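Local atomic coordinates of alkylhalidase CmlS (Streptomyces venezuelae, PDB entry 3I3L), a protein that is a flavin-dependent halogenase of chloramphenicol biosynthesis that carries an FAD bound covalently through an aspartate and probably uses it for oxidative halogenation. Residues 332-337 with 357-362; 429-434 with 558-563; 501-506 with 511-516. All coordinates share one frame; numbering follows the deposited sequence.

Contact 1 (332-337 with 357-362); sequences SQSAVS and AWYNRT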
# COMPACT_ATOMS: atom_id res chain seq x y z
N SER A 332 8.23 -2.98 -0.25
CA SER A 332 8.58 -4.32 0.29
C SER A 332 7.89 -5.38 -0.48
O SER A 332 8.49 -6.40 -0.87
CB SER A 332 8.17 -4.41 1.75
OG SER A 332 8.98 -3.50 2.49
N GLN A 333 6.61 -5.19 -0.72
CA GLN A 333 5.80 -6.18 -1.41
C GLN A 333 6.23 -6.35 -2.83
O GLN A 333 6.29 -7.48 -3.32
CB GLN A 333 4.34 -5.78 -1.32
CG GLN A 333 3.37 -6.35 -2.36
CD GLN A 333 1.96 -5.67 -2.30
OE1 GLN A 333 1.43 -5.45 -1.17
NE2 GLN A 333 1.33 -5.34 -3.50
N SER A 334 6.53 -5.25 -3.52
CA SER A 334 6.90 -5.36 -4.93
C SER A 334 8.29 -5.97 -4.99
O SER A 334 8.61 -6.67 -5.93
CB SER A 334 6.84 -3.99 -5.67
OG SER A 334 7.84 -3.04 -5.23
N ALA A 335 9.13 -5.67 -3.99
CA ALA A 335 10.51 -6.20 -3.97
C ALA A 335 10.46 -7.70 -3.85
O ALA A 335 11.13 -8.41 -4.61
CB ALA A 335 11.32 -5.57 -2.76
N VAL A 336 9.61 -8.21 -2.95
CA VAL A 336 9.41 -9.65 -2.80
C VAL A 336 8.86 -10.23 -4.07
O VAL A 336 9.30 -11.33 -4.49
CB VAL A 336 8.46 -9.97 -1.62
CG1 VAL A 336 7.89 -11.38 -1.75
CG2 VAL A 336 9.21 -9.83 -0.26
N SER A 337 7.93 -9.54 -4.71
CA SER A 337 7.33 -10.07 -5.97
C SER A 337 8.31 -10.09 -7.11
O SER A 337 8.28 -10.97 -7.97
CB SER A 337 6.10 -9.25 -6.39
OG SER A 337 5.11 -9.35 -5.40
N ALA A 357 3.61 -10.16 -17.18
CA ALA A 357 2.24 -9.73 -17.21
C ALA A 357 1.63 -9.83 -15.82
O ALA A 357 0.87 -8.98 -15.45
CB ALA A 357 1.40 -10.53 -18.28
N TRP A 358 2.00 -10.85 -15.05
CA TRP A 358 1.54 -10.94 -13.69
C TRP A 358 2.14 -9.79 -12.81
O TRP A 358 1.43 -9.19 -12.00
CB TRP A 358 1.79 -12.33 -13.09
CG TRP A 358 1.61 -12.33 -11.58
CD1 TRP A 358 0.44 -12.53 -10.90
CD2 TRP A 358 2.63 -12.12 -10.58
NE1 TRP A 358 0.67 -12.48 -9.55
CE2 TRP A 358 1.99 -12.19 -9.32
CE3 TRP A 358 4.00 -11.89 -10.63
CZ2 TRP A 358 2.68 -12.02 -8.12
CZ3 TRP A 358 4.68 -11.71 -9.44
CH2 TRP A 358 4.04 -11.80 -8.21
N TYR A 359 3.43 -9.52 -12.93
CA TYR A 359 4.04 -8.46 -12.11
C TYR A 359 3.38 -7.09 -12.45
O TYR A 359 3.08 -6.33 -11.56
CB TYR A 359 5.57 -8.41 -12.34
CG TYR A 359 6.28 -7.42 -11.42
CD1 TYR A 359 6.60 -7.76 -10.09
CD2 TYR A 359 6.57 -6.14 -11.86
CE1 TYR A 359 7.22 -6.81 -9.23
CE2 TYR A 359 7.21 -5.21 -11.06
CZ TYR A 359 7.53 -5.55 -9.74
OH TYR A 359 8.15 -4.60 -8.94
N ASN A 360 3.13 -6.82 -13.75
CA ASN A 360 2.55 -5.55 -14.18
C ASN A 360 1.10 -5.39 -13.71
O ASN A 360 0.73 -4.36 -13.14
CB ASN A 360 2.58 -5.39 -15.72
CG ASN A 360 3.93 -4.99 -16.23
OD1 ASN A 360 4.18 -3.80 -16.43
ND2 ASN A 360 4.84 -5.98 -16.44
N ARG A 361 0.29 -6.42 -13.93
CA ARG A 361 -1.11 -6.40 -13.50
C ARG A 361 -1.23 -6.20 -12.00
O ARG A 361 -2.01 -5.37 -11.53
CB ARG A 361 -1.79 -7.70 -13.88
CG ARG A 361 -3.15 -7.85 -13.29
CD ARG A 361 -3.75 -9.21 -13.73
NE ARG A 361 -5.20 -9.20 -13.56
CZ ARG A 361 -5.86 -9.94 -12.68
NH1 ARG A 361 -5.18 -10.73 -11.86
NH2 ARG A 361 -7.21 -9.88 -12.62
N THR A 362 -0.44 -6.93 -11.24
CA THR A 362 -0.55 -6.91 -9.81
C THR A 362 -0.19 -5.56 -9.26
O THR A 362 -0.87 -5.05 -8.37
CB THR A 362 0.32 -8.07 -9.15
OG1 THR A 362 -0.36 -9.32 -9.36
CG2 THR A 362 0.39 -7.93 -7.69
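Ser337 CB fits between two aromatic rings of the antiparallel neighbouring helix, 3.7 Å from Trp358 CH2 and 3.9 Å from Tyr359 CE1. The tryptophan ring meets this carbon obliquely, with Ser337 O in its plane at the edge, whereas the tyrosine ring turns its edge to it. Both aromatic residues set CG anti to the backbone N (chi1 167° for Trp358, -174° for Tyr359), which swings their rings across to 332-337 although the helix axes stay 11.3 Å apart. Ser334 O lies in the plane of the tyrosine ring at its edge, 3.6 Å from Tyr359 CE1, and Ser334 CB touches the phenol oxygen, Tyr359 OH, at 3.6 Å. That hydroxyl bonds to Leu312 O. A phenylalanine in place of Tyr359 would probably leave Leu312 O without this partner and the ring freer to shift against Ser334. Ser337 OG is turned back to its own helix, giving a 3.0 Å bond to Gln333 O; the side-chain donor and Ser337 N reach that carbonyl from opposite faces. Helix 33-44 packs on the Ala335 and Val336 side of 332-337, and Phe311 meets the Tyr359 ring edge-to-face. Serine hydroxyls satisfied by backbone groups, Ser334 OG by Leu330 O and Gly314 N, imply that the two helices adhere here by van der Waals packing of small side chains against two aromatic rings.

Contact 2 (429-434 with 558-563); sequences RDRAST and LMEAGL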
# COMPACT_ATOMS: atom_id res chain seq x y z
N ARG A 429 -15.70 4.02 -2.19
CA ARG A 429 -16.24 5.25 -1.57
C ARG A 429 -17.37 4.97 -0.61
O ARG A 429 -17.68 5.77 0.27
N ASP A 430 -18.01 3.82 -0.83
CA ASP A 430 -18.83 3.20 0.19
C ASP A 430 -17.84 2.34 0.97
O ASP A 430 -17.98 2.16 2.18
CB ASP A 430 -19.95 2.38 -0.46
CG ASP A 430 -21.34 2.76 0.06
OD1 ASP A 430 -21.79 2.23 1.12
OD2 ASP A 430 -22.01 3.59 -0.60
N ARG A 431 -16.78 1.88 0.31
CA ARG A 431 -15.74 1.18 0.99
C ARG A 431 -15.08 2.08 2.04
O ARG A 431 -14.66 1.59 3.09
CB ARG A 431 -14.73 0.67 -0.00
CG ARG A 431 -14.00 -0.57 0.42
CD ARG A 431 -12.97 -1.01 -0.64
NE ARG A 431 -13.55 -1.18 -1.98
CZ ARG A 431 -13.82 -2.34 -2.58
NH1 ARG A 431 -13.56 -3.50 -1.96
NH2 ARG A 431 -14.36 -2.36 -3.80
N ALA A 432 -15.03 3.38 1.76
CA ALA A 432 -14.34 4.31 2.61
C ALA A 432 -15.29 4.81 3.63
O ALA A 432 -14.91 5.14 4.79
CB ALA A 432 -13.79 5.46 1.83
N SER A 433 -16.53 4.93 3.19
CA SER A 433 -17.61 5.32 4.06
C SER A 433 -17.74 4.28 5.19
O SER A 433 -18.01 4.60 6.35
CB SER A 433 -18.89 5.41 3.24
OG SER A 433 -19.72 6.35 3.82
N THR A 434 -17.46 3.04 4.83
CA THR A 434 -17.55 1.94 5.72
C THR A 434 -16.48 2.05 6.78
O THR A 434 -16.82 2.04 7.97
CB THR A 434 -17.49 0.61 4.97
OG1 THR A 434 -18.70 0.47 4.19
CG2 THR A 434 -17.41 -0.55 5.94
N LEU A 558 -16.22 -12.80 -5.35
CA LEU A 558 -16.85 -12.98 -6.68
C LEU A 558 -17.84 -11.88 -7.00
O LEU A 558 -18.01 -11.49 -8.16
CB LEU A 558 -17.49 -14.36 -6.84
CG LEU A 558 -16.48 -15.49 -7.01
CD1 LEU A 558 -17.08 -16.86 -6.57
CD2 LEU A 558 -15.88 -15.52 -8.44
N MET A 559 -18.49 -11.36 -5.97
CA MET A 559 -19.40 -10.28 -6.17
C MET A 559 -18.59 -9.02 -6.54
O MET A 559 -18.91 -8.39 -7.55
CB MET A 559 -20.34 -10.06 -4.96
CG MET A 559 -21.44 -11.18 -4.82
SD MET A 559 -22.54 -11.15 -3.41
CE MET A 559 -23.56 -9.86 -3.83
N GLU A 560 -17.57 -8.68 -5.74
CA GLU A 560 -16.70 -7.51 -6.02
C GLU A 560 -15.99 -7.62 -7.39
O GLU A 560 -15.76 -6.61 -8.03
CB GLU A 560 -15.64 -7.31 -4.93
CG GLU A 560 -16.15 -6.66 -3.67
CD GLU A 560 -15.34 -7.05 -2.42
OE1 GLU A 560 -14.41 -7.90 -2.50
OE2 GLU A 560 -15.66 -6.50 -1.32
N ALA A 561 -15.67 -8.84 -7.80
CA ALA A 561 -15.06 -9.08 -9.11
C ALA A 561 -16.04 -8.91 -10.25
O ALA A 561 -15.63 -8.95 -11.40
CB ALA A 561 -14.46 -10.45 -9.16
N GLY A 562 -17.33 -8.74 -9.94
CA GLY A 562 -18.37 -8.63 -10.96
C GLY A 562 -18.71 -9.95 -11.64
O GLY A 562 -19.45 -9.97 -12.62
N LEU A 563 -18.19 -11.05 -11.12
CA LEU A 563 -18.57 -12.38 -11.58
C LEU A 563 -19.93 -12.90 -11.06
O LEU A 563 -20.58 -13.64 -11.77
CB LEU A 563 -17.45 -13.40 -11.30
CG LEU A 563 -16.20 -13.26 -12.15
CD1 LEU A 563 -14.97 -13.82 -11.48
CD2 LEU A 563 -16.39 -13.89 -13.54
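Glu560 OE2 has two polar partners: a hydrogen bond from the backbone amide of Gly578, and a long salt bridge from the guanidinium of Arg431, whose NH1 lies 3.7 Å from Glu560 OE2. The Gly578 bond is the stronger of the two. The arginine reaches over obliquely, its guanidinium plane turned 48° from the carboxylate, so the pair lacks the flat, two-pronged alignment of a bidentate bridge, and the attraction is probably mostly electrostatic. A bend at chi3 (-54°) in the otherwise stretched Arg431 chain brings NH1 to the acid, while the glutamate runs extended beyond CG; together they span an 11.2 Å gap between Arg431 CA and Glu560 CA. The other carboxylate oxygen, Glu560 OE1, pairs with Arg557, so two arginines probably help to keep the acid ionised. On the 429-434 side, within the first helical turn, Thr434 OG1 bonds back to Asp430 O at 2.7 Å; Thr434 N reaches the same carbonyl from the opposite face. On the other side the chain leaves helix 551-560 through a Schellman motif, with Gly562 at positive phi and Gly562 N bonded to Met559 O at 2.9 Å. The bridge lies at the surface, with the Gln577 loop against both Arg431 and Glu560. Behind it, Ala432 rests on the long helix 352-382, and Met559 packs on strands 473-478 and 564-568 of the C-terminal region.

Contact 3 (501-506 with 511-516); sequences REVLAN and DMAQYP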
# COMPACT_ATOMS: atom_id res chain seq x y z
N ARG A 501 -1.16 -21.26 -9.84
CA ARG A 501 -2.45 -21.53 -9.21
C ARG A 501 -3.51 -21.33 -10.28
O ARG A 501 -3.35 -20.49 -11.15
CB ARG A 501 -2.71 -20.56 -8.02
N GLU A 502 -4.57 -22.12 -10.23
CA GLU A 502 -5.70 -21.94 -11.12
C GLU A 502 -6.76 -21.21 -10.34
O GLU A 502 -7.11 -21.65 -9.25
CB GLU A 502 -6.28 -23.27 -11.53
CG GLU A 502 -5.31 -24.17 -12.20
CD GLU A 502 -6.04 -25.25 -12.90
OE1 GLU A 502 -6.57 -26.14 -12.19
OE2 GLU A 502 -6.10 -25.19 -14.15
N VAL A 503 -7.22 -20.08 -10.89
CA VAL A 503 -8.32 -19.33 -10.32
C VAL A 503 -9.62 -19.32 -11.16
O VAL A 503 -9.60 -19.57 -12.38
CB VAL A 503 -7.91 -17.87 -9.97
CG1 VAL A 503 -6.73 -17.89 -9.03
CG2 VAL A 503 -7.62 -17.07 -11.22
N LEU A 504 -10.73 -19.00 -10.51
CA LEU A 504 -12.00 -18.89 -11.18
C LEU A 504 -12.06 -17.67 -12.11
O LEU A 504 -11.70 -16.56 -11.73
CB LEU A 504 -13.15 -18.86 -10.16
CG LEU A 504 -13.85 -20.19 -9.94
CD1 LEU A 504 -14.51 -20.21 -8.59
CD2 LEU A 504 -14.83 -20.42 -11.06
N ALA A 505 -12.55 -17.92 -13.32
CA ALA A 505 -12.80 -16.88 -14.30
C ALA A 505 -14.03 -17.19 -15.17
O ALA A 505 -14.52 -18.31 -15.17
CB ALA A 505 -11.56 -16.74 -15.21
N ASN A 506 -14.50 -16.21 -15.92
CA ASN A 506 -15.42 -16.50 -17.01
C ASN A 506 -14.69 -16.65 -18.38
O ASN A 506 -13.46 -16.55 -18.46
CB ASN A 506 -16.54 -15.45 -17.07
CG ASN A 506 -16.03 -14.08 -17.44
OD1 ASN A 506 -16.77 -13.09 -17.39
ND2 ASN A 506 -14.77 -14.00 -17.79
N ASP A 511 -11.82 -12.39 -13.63
CA ASP A 511 -11.46 -13.38 -12.65
C ASP A 511 -11.54 -12.88 -11.22
O ASP A 511 -11.85 -11.71 -10.96
CB ASP A 511 -10.07 -13.96 -12.96
CG ASP A 511 -8.94 -12.90 -12.86
OD1 ASP A 511 -7.82 -13.25 -13.32
OD2 ASP A 511 -9.15 -11.74 -12.38
N MET A 512 -11.29 -13.82 -10.33
CA MET A 512 -11.17 -13.57 -8.90
C MET A 512 -9.95 -14.38 -8.54
O MET A 512 -10.02 -15.61 -8.43
CB MET A 512 -12.42 -14.06 -8.13
CG MET A 512 -12.42 -13.76 -6.58
SD MET A 512 -11.76 -15.09 -5.63
CE MET A 512 -12.96 -16.39 -5.74
N ALA A 513 -8.84 -13.68 -8.40
CA ALA A 513 -7.52 -14.32 -8.28
C ALA A 513 -7.12 -14.66 -6.84
O ALA A 513 -6.15 -15.38 -6.63
CB ALA A 513 -6.44 -13.46 -8.94
N GLN A 514 -7.88 -14.16 -5.86
CA GLN A 514 -7.52 -14.31 -4.44
C GLN A 514 -7.66 -15.72 -3.86
O GLN A 514 -7.17 -15.95 -2.77
CB GLN A 514 -8.30 -13.31 -3.57
CG GLN A 514 -8.21 -11.86 -4.05
CD GLN A 514 -9.18 -11.53 -5.17
OE1 GLN A 514 -9.76 -12.41 -5.79
NE2 GLN A 514 -9.35 -10.23 -5.45
N TYR A 515 -8.32 -16.64 -4.58
CA TYR A 515 -8.50 -18.02 -4.11
C TYR A 515 -8.22 -19.09 -5.18
O TYR A 515 -8.63 -18.95 -6.30
CB TYR A 515 -9.87 -18.23 -3.45
CG TYR A 515 -10.08 -17.37 -2.24
CD1 TYR A 515 -9.57 -17.75 -0.99
CD2 TYR A 515 -10.70 -16.12 -2.35
CE1 TYR A 515 -9.70 -16.91 0.14
CE2 TYR A 515 -10.84 -15.28 -1.24
CZ TYR A 515 -10.33 -15.68 -0.00
OH TYR A 515 -10.50 -14.84 1.07
N PRO A 516 -7.54 -20.17 -4.80
CA PRO A 516 -7.23 -21.27 -5.71
C PRO A 516 -8.42 -22.21 -5.81
O PRO A 516 -8.95 -22.64 -4.79
CB PRO A 516 -6.07 -22.01 -5.00
CG PRO A 516 -5.93 -21.36 -3.64
CD PRO A 516 -7.15 -20.50 -3.42
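With chi1 at -57°, Val503 sets CG1 beside its backbone N and pushes CG2 between N and the carbonyl carbon, so the two branches spread over the carbonyls of the facing chain. CG1 of Val503 lies 3.5 Å from both Ala513 O and Tyr515 O, and Val503 CB is equally close to Met512 O. The other methyl, Val503 CG2, packs on Ala513 CB at 4.4 Å. The segments belong to a beta hairpin in a three-stranded antiparallel sheet of the C-terminal domain, with 498-506 in the middle, bonded also to 483-491, and the short strand 511-512 at the edge. Met512 N donates to Leu504 O over 3.1 Å, nearly along the C=O axis, with 156° at the hydrogen. Next to it Ala505 and Asp511 form a non-hydrogen-bonded pair, their CA atoms only 4.1 Å apart and their CB atoms in contact on the same sheet face. The Asp511 carboxylate is held by Arg361 and Lys486, two positive charges that probably stabilise its ionised form. Beyond Met512 the chain leaves the strand and comes back alongside at Pro516, whose CA makes a CA-H...O contact of 3.6 Å with Glu502 O. Met512 and Tyr515 both lean on helix 551-560.

Contact 1 is the one nearest the cofactor: the Ser334 side chain is about 7 Å from the bound FAD and about 5 Å from that of Ala34, an FAD-binding residue. Contacts 2 and 3 lie away from the annotated sites. The step from contact 1 to contact 3, whose centres are 17 Å apart, is made by a salt bridge of 2.7 Å between Arg361 NH2 and Asp511 OD2, tying the FAD-binding domain to the C-terminal domain. Contact 3 is nested in the chain loop closed by contact 2 and packs on it, with Leu558 CD2 3.8 Å from Met512 CB. Contacts 1 and 2 do not touch, their nearest atoms being about 8 Å apart.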